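Acylphosphatase (Coxiella burnetii, PDB 3TRG) catalyses the hydrolysis of acyl phosphates to a carboxylate and inorganic phosphate. Local coordinates at residues L40-K45 against Y92-R98. Sequence-based numbering, arbitrary orientation.
Sequences LTGWVK and YSDFRVR
G42 and V44 are joined in parallel register to residues 94-98 by four backbone hydrogen bonds: G42 N donates to D94 O (2.9 Å), R96 N to G42 O, V44 N to R96 O and R98 N to V44 O (2.8 Å). A water lies within hydrogen-bonding distance of both G42 O and D94 OD1, and T41 OG1 is joined through another water to the backbone N of Y92. On the face carrying W43 and R96, the R98 guanidinium lies flat on the indole, planes 4° apart, with R98 CZ 3.6 Å from the centroid of the five-membered ring, a cation-pi stack. The R98 chain, extended from CG to NE, lays its CD and NE along W43 CB and CG before the stack begins. At the indole edge, W43 NE1 makes a weak, bent bond to Y92 OH (3.1 Å, 124°), a hydroxyl that is also hydrogen-bonded to E90. The Y92 ring covers the glycine, with G42 CA over its face 4.0 Å from the centroid. On the other face of the sheet F95, its CG anti to the backbone N (chi1 -157°), turns its ring back under the neighbouring strand; G42 C sits over the ring centre, and V44 CG1 meets F95 CE1 near the ring edge at 3.8 Å. This is the edge of the acylphosphatase alpha/beta sandwich: strand 95-97 ends the sheet beside strand 41-46, whose other side pairs antiparallel with strand 52-57. F95, V44 and V97 pack on helix 27-37, and the terminal carboxylate of R98 forms a salt bridge with R28, the predicted active-site arginine of that helix.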
loop_
_atom_site.group_PDB
_atom_site.type_symbol
_atom_site.label_atom_id
_atom_site.label_comp_id
_atom_site.label_asym_id
_atom_site.label_seq_id
_atom_site.Cartn_x
_atom_site.Cartn_y
_atom_site.Cartn_z
ATOM N N LEU A 40 0.238 4.393 8.187
ATOM C CA LEU A 40 -0.295 3.081 7.849
ATOM C C LEU A 40 0.742 2.017 8.174
ATOM O O LEU A 40 1.948 2.290 8.174
ATOM C CB LEU A 40 -0.640 3.019 6.359
ATOM C CG LEU A 40 -1.723 3.986 5.873
ATOM C CD1 LEU A 40 -1.814 3.953 4.355
ATOM C CD2 LEU A 40 -3.059 3.639 6.507
ATOM N N THR A 41 0.264 0.807 8.446
ATOM C CA THR A 41 1.131 -0.341 8.689
ATOM C C THR A 41 0.844 -1.425 7.652
ATOM O O THR A 41 -0.119 -1.328 6.894
ATOM C CB THR A 41 0.918 -0.909 10.096
ATOM O OG1 THR A 41 -0.449 -1.316 10.241
ATOM C CG2 THR A 41 1.245 0.144 11.149
ATOM N N GLY A 42 1.687 -2.449 7.609
ATOM C CA GLY A 42 1.530 -3.491 6.613
ATOM C C GLY A 42 2.838 -3.821 5.923
ATOM O O GLY A 42 3.902 -3.788 6.545
ATOM N N TRP A 43 2.763 -4.152 4.639
ATOM C CA TRP A 43 3.954 -4.578 3.907
ATOM C C TRP A 43 3.805 -4.389 2.401
ATOM O O TRP A 43 2.693 -4.251 1.882
ATOM C CB TRP A 43 4.282 -6.047 4.219
ATOM C CG TRP A 43 3.151 -7.007 3.944
ATOM C CD1 TRP A 43 2.242 -7.486 4.848
ATOM C CD2 TRP A 43 2.814 -7.605 2.681
ATOM N NE1 TRP A 43 1.363 -8.345 4.222
ATOM C CE2 TRP A 43 1.692 -8.434 2.897
ATOM C CE3 TRP A 43 3.354 -7.521 1.396
ATOM C CZ2 TRP A 43 1.099 -9.172 1.869
ATOM C CZ3 TRP A 43 2.766 -8.257 0.377
ATOM C CH2 TRP A 43 1.650 -9.071 0.620
ATOM N N VAL A 44 4.936 -4.384 1.705
ATOM C CA VAL A 44 4.929 -4.242 0.255
ATOM C C VAL A 44 6.042 -5.069 -0.366
ATOM O O VAL A 44 7.139 -5.167 0.182
ATOM C CB VAL A 44 5.089 -2.762 -0.171
ATOM C CG1 VAL A 44 6.411 -2.181 0.342
ATOM C CG2 VAL A 44 4.994 -2.627 -1.688
ATOM N N LYS A 45 5.757 -5.674 -1.509
ATOM C CA LYS A 45 6.795 -6.373 -2.245
ATOM C C LYS A 45 6.625 -6.166 -3.740
ATOM O O LYS A 45 5.570 -5.725 -4.205
ATOM C CB LYS A 45 6.798 -7.861 -1.899
ATOM C CG LYS A 45 5.582 -8.604 -2.402
ATOM C CD LYS A 45 5.479 -10.014 -1.810
ATOM C CE LYS A 45 6.347 -11.010 -2.551
ATOM N NZ LYS A 45 5.864 -12.405 -2.342
ATOM N N TYR A 92 -0.350 -5.251 12.356
ATOM C CA TYR A 92 1.041 -4.897 12.084
ATOM C C TYR A 92 1.444 -3.706 12.940
ATOM O O TYR A 92 0.637 -2.809 13.176
ATOM C CB TYR A 92 1.230 -4.524 10.616
ATOM C CG TYR A 92 0.938 -5.654 9.661
ATOM C CD1 TYR A 92 1.887 -6.634 9.414
ATOM C CD2 TYR A 92 -0.283 -5.741 9.014
ATOM C CE1 TYR A 92 1.626 -7.675 8.547
ATOM C CE2 TYR A 92 -0.553 -6.777 8.147
ATOM C CZ TYR A 92 0.405 -7.740 7.918
ATOM O OH TYR A 92 0.147 -8.777 7.056
ATOM N N SER A 93 2.696 -3.686 13.382
ATOM C CA SER A 93 3.192 -2.580 14.192
ATOM C C SER A 93 3.901 -1.529 13.343
ATOM O O SER A 93 4.086 -0.393 13.773
ATOM C CB SER A 93 4.130 -3.090 15.290
ATOM O OG SER A 93 5.194 -3.854 14.746
ATOM N N ASP A 94 4.288 -1.914 12.132
ATOM C CA ASP A 94 5.010 -1.013 11.250
ATOM C C ASP A 94 4.722 -1.349 9.804
ATOM O O ASP A 94 3.911 -2.230 9.513
ATOM C CB ASP A 94 6.515 -1.095 11.504
ATOM C CG ASP A 94 7.054 -2.510 11.395
ATOM O OD1 ASP A 94 6.363 -3.381 10.823
ATOM O OD2 ASP A 94 8.180 -2.753 11.885
ATOM N N PHE A 95 5.387 -0.643 8.898
ATOM C CA PHE A 95 5.259 -0.934 7.477
ATOM C C PHE A 95 6.619 -1.353 6.939
ATOM O O PHE A 95 7.592 -0.609 7.051
ATOM C CB PHE A 95 4.712 0.270 6.704
ATOM C CG PHE A 95 4.051 -0.110 5.407
ATOM C CD1 PHE A 95 4.814 -0.513 4.324
ATOM C CD2 PHE A 95 2.674 -0.113 5.291
ATOM C CE1 PHE A 95 4.211 -0.893 3.131
ATOM C CE2 PHE A 95 2.062 -0.489 4.109
ATOM C CZ PHE A 95 2.829 -0.880 3.028
ATOM N N ARG A 96 6.688 -2.553 6.375
ATOM C CA ARG A 96 7.969 -3.113 5.965
ATOM C C ARG A 96 8.006 -3.475 4.496
ATOM O O ARG A 96 6.989 -3.854 3.915
ATOM C CB ARG A 96 8.271 -4.371 6.771
ATOM C CG ARG A 96 8.448 -4.143 8.257
ATOM C CD ARG A 96 8.948 -5.414 8.912
ATOM N NE ARG A 96 9.027 -5.297 10.364
ATOM C CZ ARG A 96 9.491 -6.256 11.160
ATOM N NH1 ARG A 96 9.925 -7.398 10.638
ATOM N NH2 ARG A 96 9.526 -6.071 12.474
ATOM N N VAL A 97 9.184 -3.383 3.892
ATOM C CA VAL A 97 9.378 -4.012 2.594
ATOM C C VAL A 97 9.598 -5.511 2.780
ATOM O O VAL A 97 10.169 -5.951 3.784
ATOM C CB VAL A 97 10.543 -3.393 1.797
ATOM C CG1 VAL A 97 10.308 -1.904 1.605
ATOM C CG2 VAL A 97 11.872 -3.650 2.490
ATOM N N ARG A 98 9.107 -6.291 1.825
ATOM C CA ARG A 98 9.322 -7.731 1.814
ATOM C C ARG A 98 9.926 -8.161 0.490
ATOM O O ARG A 98 10.101 -9.353 0.253
ATOM C CB ARG A 98 8.017 -8.487 2.049
ATOM C CG ARG A 98 7.501 -8.382 3.458
ATOM C CD ARG A 98 6.233 -9.200 3.634
ATOM N NE ARG A 98 5.767 -9.120 5.013
ATOM C CZ ARG A 98 4.683 -9.731 5.472
ATOM N NH1 ARG A 98 3.943 -10.478 4.663
ATOM N NH2 ARG A 98 4.342 -9.597 6.748
ATOM O OXT ARG A 98 10.242 -7.331 -0.361
HETATM O O HOH W 1 -2.009 -3.043 11.977
HETATM O O HOH W 2 5.042 -5.065 8.787
#